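Local coordinates for cell wall surface anchor family protein (Streptococcus agalactiae serogroup V, PDB 3PF2), which forms the backbone subunit of a group B streptococcal pilus shaft, in a C-terminal fragment that binds calcium and has Ig-like folds, at residues 65-79 with 93-107. Sequence-based numbering, arbitrary orientation.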
loop_
_atom_site.group_PDB
_atom_site.type_symbol
_atom_site.label_atom_id
_atom_site.label_comp_id
_atom_site.label_asym_id
_atom_site.label_seq_id
_atom_site.Cartn_x
_atom_site.Cartn_y
_atom_site.Cartn_z
ATOM N N ILE A 65 -18.689 -5.380 -2.736
ATOM C CA ILE A 65 -19.033 -4.349 -3.729
ATOM C C ILE A 65 -20.400 -3.741 -3.422
ATOM O O ILE A 65 -21.380 -4.476 -3.253
ATOM C CB ILE A 65 -18.943 -4.897 -5.177
ATOM C CG1 ILE A 65 -17.517 -5.377 -5.459
ATOM C CG2 ILE A 65 -19.400 -3.849 -6.210
ATOM C CD1 ILE A 65 -17.257 -5.823 -6.882
ATOM N N LYS A 66 -20.452 -2.405 -3.346
ATOM C CA LYS A 66 -21.630 -1.664 -2.894
ATOM C C LYS A 66 -22.063 -0.606 -3.887
ATOM O O LYS A 66 -21.227 0.030 -4.519
ATOM C CB LYS A 66 -21.358 -0.929 -1.565
ATOM C CG LYS A 66 -20.795 -1.772 -0.440
ATOM C CD LYS A 66 -21.821 -2.763 0.100
ATOM C CE LYS A 66 -23.072 -2.076 0.641
ATOM N NZ LYS A 66 -22.864 -1.361 1.927
ATOM N N ILE A 67 -23.377 -0.439 -4.013
ATOM C CA ILE A 67 -23.962 0.782 -4.560
ATOM C C ILE A 67 -24.901 1.339 -3.505
ATOM O O ILE A 67 -25.899 0.695 -3.143
ATOM C CB ILE A 67 -24.712 0.555 -5.893
ATOM C CG1 ILE A 67 -23.766 -0.009 -6.956
ATOM C CG2 ILE A 67 -25.315 1.866 -6.365
ATOM C CD1 ILE A 67 -24.466 -0.535 -8.209
ATOM N N GLY A 68 -24.578 2.528 -2.996
ATOM C CA GLY A 68 -25.298 3.095 -1.851
ATOM C C GLY A 68 -25.250 2.048 -0.757
ATOM O O GLY A 68 -24.200 1.462 -0.514
ATOM N N SER A 69 -26.396 1.775 -0.142
ATOM C CA SER A 69 -26.487 0.801 0.947
ATOM C C SER A 69 -26.551 -0.634 0.436
ATOM O O SER A 69 -26.550 -1.580 1.227
ATOM C CB SER A 69 -27.731 1.077 1.786
ATOM O OG SER A 69 -28.888 0.788 1.026
ATOM N N LYS A 70 -26.628 -0.798 -0.881
ATOM C CA LYS A 70 -26.904 -2.106 -1.464
ATOM C C LYS A 70 -25.646 -2.871 -1.816
ATOM O O LYS A 70 -24.648 -2.286 -2.255
ATOM C CB LYS A 70 -27.791 -1.948 -2.699
ATOM C CG LYS A 70 -29.189 -1.476 -2.376
ATOM C CD LYS A 70 -30.212 -2.557 -2.633
ATOM C CE LYS A 70 -31.633 -2.049 -2.384
ATOM N NZ LYS A 70 -32.096 -1.010 -3.359
ATOM N N THR A 71 -25.707 -4.188 -1.642
ATOM C CA THR A 71 -24.580 -5.063 -1.948
ATOM C C THR A 71 -24.776 -5.809 -3.264
ATOM O O THR A 71 -25.874 -6.316 -3.544
ATOM C CB THR A 71 -24.356 -6.102 -0.821
ATOM O OG1 THR A 71 -24.295 -5.437 0.449
ATOM C CG2 THR A 71 -23.093 -6.887 -1.056
ATOM N N LEU A 72 -23.713 -5.873 -4.064
ATOM C CA LEU A 72 -23.667 -6.750 -5.231
ATOM C C LEU A 72 -22.896 -8.035 -4.928
ATOM O O LEU A 72 -21.895 -8.014 -4.209
ATOM C CB LEU A 72 -23.062 -6.029 -6.440
ATOM C CG LEU A 72 -23.742 -4.756 -6.945
ATOM C CD1 LEU A 72 -23.022 -4.259 -8.191
ATOM C CD2 LEU A 72 -25.215 -4.955 -7.247
ATOM N N ASN A 73 -23.356 -9.150 -5.489
ATOM C CA ASN A 73 -22.830 -10.466 -5.120
ATOM C C ASN A 73 -21.981 -11.112 -6.200
ATOM O O ASN A 73 -22.356 -11.133 -7.369
ATOM C CB ASN A 73 -23.979 -11.394 -4.722
ATOM C CG ASN A 73 -24.963 -10.723 -3.789
ATOM O OD1 ASN A 73 -26.166 -10.710 -4.045
ATOM N ND2 ASN A 73 -24.454 -10.135 -2.704
ATOM N N ARG A 74 -20.839 -11.653 -5.797
ATOM C CA ARG A 74 -19.919 -12.298 -6.721
ATOM C C ARG A 74 -20.582 -13.484 -7.414
ATOM O O ARG A 74 -21.306 -14.250 -6.786
ATOM C CB ARG A 74 -18.635 -12.743 -6.005
ATOM C CG ARG A 74 -17.523 -13.135 -6.965
ATOM C CD ARG A 74 -16.264 -13.531 -6.244
ATOM N NE ARG A 74 -15.331 -14.210 -7.146
ATOM C CZ ARG A 74 -14.087 -14.551 -6.824
ATOM N NH1 ARG A 74 -13.608 -14.272 -5.621
ATOM N NH2 ARG A 74 -13.320 -15.175 -7.708
ATOM N N ASP A 75 -20.329 -13.600 -8.715
ATOM C CA ASP A 75 -20.904 -14.629 -9.589
ATOM C C ASP A 75 -22.409 -14.513 -9.841
ATOM O O ASP A 75 -22.955 -15.237 -10.674
ATOM C CB ASP A 75 -20.463 -16.037 -9.169
ATOM C CG ASP A 75 -18.958 -16.251 -9.330
ATOM O OD1 ASP A 75 -18.386 -15.895 -10.390
ATOM O OD2 ASP A 75 -18.332 -16.782 -8.388
ATOM N N GLU A 76 -23.080 -13.605 -9.137
ATOM C CA GLU A 76 -24.461 -13.246 -9.461
ATOM C C GLU A 76 -24.474 -11.994 -10.357
ATOM O O GLU A 76 -25.010 -12.018 -11.478
ATOM C CB GLU A 76 -25.288 -13.031 -8.187
ATOM C CG GLU A 76 -26.736 -12.563 -8.429
ATOM C CD GLU A 76 -27.537 -12.366 -7.146
ATOM O OE1 GLU A 76 -26.970 -12.550 -6.044
ATOM O OE2 GLU A 76 -28.739 -12.019 -7.236
ATOM N N HIS A 77 -23.867 -10.913 -9.863
ATOM C CA HIS A 77 -23.866 -9.627 -10.575
ATOM C C HIS A 77 -22.572 -9.345 -11.340
ATOM O O HIS A 77 -22.558 -8.505 -12.250
ATOM C CB HIS A 77 -24.124 -8.474 -9.605
ATOM C CG HIS A 77 -25.371 -8.622 -8.787
ATOM N ND1 HIS A 77 -26.635 -8.511 -9.324
ATOM C CD2 HIS A 77 -25.545 -8.845 -7.463
ATOM C CE1 HIS A 77 -27.535 -8.674 -8.369
ATOM N NE2 HIS A 77 -26.898 -8.872 -7.229
ATOM N N TYR A 78 -21.496 -10.041 -10.976
ATOM C CA TYR A 78 -20.166 -9.763 -11.521
ATOM C C TYR A 78 -19.231 -10.958 -11.382
ATOM O O TYR A 78 -19.480 -11.852 -10.573
ATOM C CB TYR A 78 -19.552 -8.530 -10.824
ATOM C CG TYR A 78 -19.216 -8.724 -9.344
ATOM C CD1 TYR A 78 -18.000 -9.291 -8.964
ATOM C CD2 TYR A 78 -20.098 -8.327 -8.341
ATOM C CE1 TYR A 78 -17.675 -9.479 -7.638
ATOM C CE2 TYR A 78 -19.766 -8.504 -6.971
ATOM C CZ TYR A 78 -18.553 -9.085 -6.645
ATOM O OH TYR A 78 -18.187 -9.283 -5.324
ATOM N N THR A 79 -18.151 -10.959 -12.159
ATOM C CA THR A 79 -17.090 -11.961 -12.044
ATOM C C THR A 79 -15.717 -11.314 -11.884
ATOM O O THR A 79 -15.483 -10.180 -12.316
ATOM C CB THR A 79 -17.043 -12.929 -13.261
ATOM O OG1 THR A 79 -16.533 -12.241 -14.408
ATOM C CG2 THR A 79 -18.431 -13.487 -13.571
ATOM N N ILE A 93 -12.611 -6.964 -13.341
ATOM C CA ILE A 93 -13.928 -7.195 -12.752
ATOM C C ILE A 93 -14.992 -6.910 -13.807
ATOM O O ILE A 93 -15.124 -5.788 -14.293
ATOM C CB ILE A 93 -14.174 -6.346 -11.485
ATOM C CG1 ILE A 93 -13.134 -6.692 -10.408
ATOM C CG2 ILE A 93 -15.619 -6.526 -10.967
ATOM C CD1 ILE A 93 -13.118 -5.725 -9.267
ATOM N N THR A 94 -15.747 -7.947 -14.154
ATOM C CA THR A 94 -16.715 -7.862 -15.240
ATOM C C THR A 94 -18.122 -7.926 -14.678
ATOM O O THR A 94 -18.517 -8.923 -14.063
ATOM C CB THR A 94 -16.495 -9.009 -16.259
ATOM O OG1 THR A 94 -15.135 -9.006 -16.699
ATOM C CG2 THR A 94 -17.432 -8.873 -17.459
ATOM N N PHE A 95 -18.864 -6.840 -14.860
ATOM C CA PHE A 95 -20.252 -6.794 -14.451
ATOM C C PHE A 95 -21.076 -7.414 -15.565
ATOM O O PHE A 95 -20.834 -7.146 -16.744
ATOM C CB PHE A 95 -20.666 -5.367 -14.065
ATOM C CG PHE A 95 -19.998 -4.887 -12.798
ATOM C CD1 PHE A 95 -18.675 -4.428 -12.820
ATOM C CD2 PHE A 95 -20.678 -4.926 -11.579
ATOM C CE1 PHE A 95 -18.034 -4.008 -11.644
ATOM C CE2 PHE A 95 -20.045 -4.505 -10.389
ATOM C CZ PHE A 95 -18.719 -4.049 -10.428
ATOM N N LYS A 96 -21.993 -8.304 -15.187
ATOM C CA LYS A 96 -22.668 -9.171 -16.159
ATOM C C LYS A 96 -23.704 -8.387 -16.947
ATOM O O LYS A 96 -24.648 -7.869 -16.363
ATOM C CB LYS A 96 -23.355 -10.338 -15.441
ATOM C CG LYS A 96 -22.427 -11.278 -14.700
ATOM C CD LYS A 96 -23.124 -12.607 -14.419
ATOM C CE LYS A 96 -22.146 -13.610 -13.832
ATOM N NZ LYS A 96 -22.616 -15.014 -13.993
ATOM N N PRO A 97 -23.527 -8.288 -18.282
ATOM C CA PRO A 97 -24.521 -7.573 -19.093
ATOM C C PRO A 97 -25.946 -8.118 -18.931
ATOM O O PRO A 97 -26.895 -7.322 -18.841
ATOM C CB PRO A 97 -24.007 -7.759 -20.519
ATOM C CG PRO A 97 -22.524 -7.888 -20.357
ATOM C CD PRO A 97 -22.372 -8.714 -19.095
ATOM N N GLU A 98 -26.082 -9.446 -18.840
ATOM C CA GLU A 98 -27.383 -10.089 -18.588
ATOM C C GLU A 98 -28.041 -9.575 -17.301
ATOM O O GLU A 98 -29.252 -9.717 -17.119
ATOM C CB GLU A 98 -27.263 -11.623 -18.509
ATOM C CG GLU A 98 -26.230 -12.290 -19.425
ATOM C CD GLU A 98 -24.855 -12.434 -18.764
ATOM O OE1 GLU A 98 -24.106 -11.436 -18.734
ATOM O OE2 GLU A 98 -24.516 -13.545 -18.286
ATOM N N LYS A 99 -27.239 -8.979 -16.413
ATOM C CA LYS A 99 -27.718 -8.525 -15.108
ATOM C C LYS A 99 -27.892 -7.014 -14.997
ATOM O O LYS A 99 -28.275 -6.509 -13.939
ATOM C CB LYS A 99 -26.804 -9.038 -13.983
ATOM C CG LYS A 99 -26.775 -10.556 -13.850
ATOM C CD LYS A 99 -28.105 -11.100 -13.339
ATOM C CE LYS A 99 -28.097 -12.623 -13.283
ATOM N NZ LYS A 99 -29.286 -13.138 -12.545
ATOM N N PHE A 100 -27.647 -6.290 -16.088
ATOM C CA PHE A 100 -27.666 -4.831 -16.029
ATOM C C PHE A 100 -29.017 -4.245 -15.627
ATOM O O PHE A 100 -29.068 -3.233 -14.925
ATOM C CB PHE A 100 -27.110 -4.216 -17.323
ATOM C CG PHE A 100 -25.616 -4.421 -17.496
ATOM C CD1 PHE A 100 -24.809 -4.825 -16.418
ATOM C CD2 PHE A 100 -25.005 -4.187 -18.721
ATOM C CE1 PHE A 100 -23.429 -5.013 -16.575
ATOM C CE2 PHE A 100 -23.604 -4.359 -18.897
ATOM C CZ PHE A 100 -22.821 -4.775 -17.828
ATOM N N LYS A 101 -30.101 -4.899 -16.048
ATOM C CA LYS A 101 -31.452 -4.491 -15.662
ATOM C C LYS A 101 -31.712 -4.682 -14.168
ATOM O O LYS A 101 -32.316 -3.825 -13.519
ATOM C CB LYS A 101 -32.499 -5.258 -16.481
ATOM C CG LYS A 101 -32.669 -4.739 -17.905
ATOM C CD LYS A 101 -33.430 -3.417 -17.922
ATOM C CE LYS A 101 -33.667 -2.937 -19.348
ATOM N NZ LYS A 101 -34.383 -1.626 -19.365
ATOM N N GLU A 102 -31.248 -5.806 -13.637
ATOM C CA GLU A 102 -31.436 -6.124 -12.224
ATOM C C GLU A 102 -30.641 -5.193 -11.317
ATOM O O GLU A 102 -31.131 -4.796 -10.257
ATOM C CB GLU A 102 -31.082 -7.580 -11.946
ATOM C CG GLU A 102 -32.157 -8.547 -12.428
ATOM C CD GLU A 102 -31.632 -9.942 -12.676
ATOM O OE1 GLU A 102 -31.136 -10.579 -11.717
ATOM O OE2 GLU A 102 -31.724 -10.403 -13.837
ATOM N N ILE A 103 -29.429 -4.843 -11.755
ATOM C CA ILE A 103 -28.579 -3.884 -11.032
ATOM C C ILE A 103 -29.217 -2.496 -11.082
ATOM O O ILE A 103 -29.258 -1.787 -10.072
ATOM C CB ILE A 103 -27.111 -3.875 -11.558
ATOM C CG1 ILE A 103 -26.468 -5.259 -11.383
ATOM C CG2 ILE A 103 -26.283 -2.809 -10.826
ATOM C CD1 ILE A 103 -25.236 -5.527 -12.251
ATOM N N ALA A 104 -29.741 -2.129 -12.251
ATOM C CA ALA A 104 -30.466 -0.869 -12.424
ATOM C C ALA A 104 -31.667 -0.740 -11.480
ATOM O O ALA A 104 -31.953 0.356 -10.980
ATOM C CB ALA A 104 -30.911 -0.698 -13.877
ATOM N N GLU A 105 -32.364 -1.854 -11.244
ATOM C CA GLU A 105 -33.526 -1.861 -10.339
ATOM C C GLU A 105 -33.158 -1.559 -8.891
ATOM O O GLU A 105 -33.924 -0.910 -8.180
ATOM C CB GLU A 105 -34.300 -3.182 -10.413
ATOM C CG GLU A 105 -35.483 -3.167 -11.380
ATOM C CD GLU A 105 -36.440 -2.000 -11.152
ATOM O OE1 GLU A 105 -36.941 -1.824 -10.014
ATOM O OE2 GLU A 105 -36.693 -1.257 -12.124
ATOM N N LEU A 106 -31.987 -2.030 -8.471
ATOM C CA LEU A 106 -31.460 -1.746 -7.133
ATOM C C LEU A 106 -31.286 -0.246 -6.869
ATOM O O LEU A 106 -31.341 0.199 -5.716
ATOM C CB LEU A 106 -30.133 -2.473 -6.911
ATOM C CG LEU A 106 -30.118 -3.996 -7.036
ATOM C CD1 LEU A 106 -28.706 -4.521 -6.867
ATOM C CD2 LEU A 106 -31.067 -4.661 -6.034
ATOM N N LEU A 107 -31.097 0.525 -7.940
ATOM C CA LEU A 107 -30.892 1.971 -7.837
ATOM C C LEU A 107 -32.156 2.756 -7.487
ATOM O O LEU A 107 -32.081 3.936 -7.134
ATOM C CB LEU A 107 -30.303 2.524 -9.142
ATOM C CG LEU A 107 -29.109 1.823 -9.797
ATOM C CD1 LEU A 107 -28.875 2.394 -11.187
ATOM C CD2 LEU A 107 -27.849 1.940 -8.943
HETATM O O HOH W 1 -13.514 -10.419 -15.120
#
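Tyr78 and Thr79 pair with Phe95 and Thr94 as neighbouring antiparallel strands, a worked example of how backbone bonds zip up one hairpin within a sheet while side chains reach across to another. Thr79 and Thr94 form the hydrogen-bonded pair: Thr79 N reaches Thr94 O at 2.8 Å, and Thr94 N returns to Thr79 O. Two residues along, past the Tyr78/Phe95 pair, Lys96 N gives His77 O a nearly straight bond (176°), though tilted from the carbonyl plane. Tyr78 and Phe95 make the non-hydrogen-bonded pair, in which Tyr78 CB sits over one face of the Phe95 ring, 4.1 Å from its centroid.

Apolar packing links the sheets. Leu72 forks between two partners, CD1 meeting the edge of the Phe95 ring near its plane and CD2 pressing on Leu106 CD1 at 3.5 Å; Ile65 CD1 adds contacts to Phe95 and Ile93. Ile67 divides its branches likewise: CG2 touches Leu107 CD2 at 3.6 Å, while CD1 meets Ile103 CG2. The His77 ring lies between Glu76 CG and Leu72 CD2 on opposite faces, with Ile103 CG1 approaching obliquely.

Two lysine side chains reach backbone carbonyls. Lys70, its chain folded at two places (chi2 -111°, chi4 67°), brings NZ onto an in-plane lone pair of Leu106 O (2.8 Å); extended Lys96 makes a weak hydrogen bond to Asp75 O.

Helix 100-106 thus packs against edge strand 70-72 of one sheet, while hairpin 78-81/90-95 belongs to the other, as in the Ig-like β-sandwich of this pilin domain.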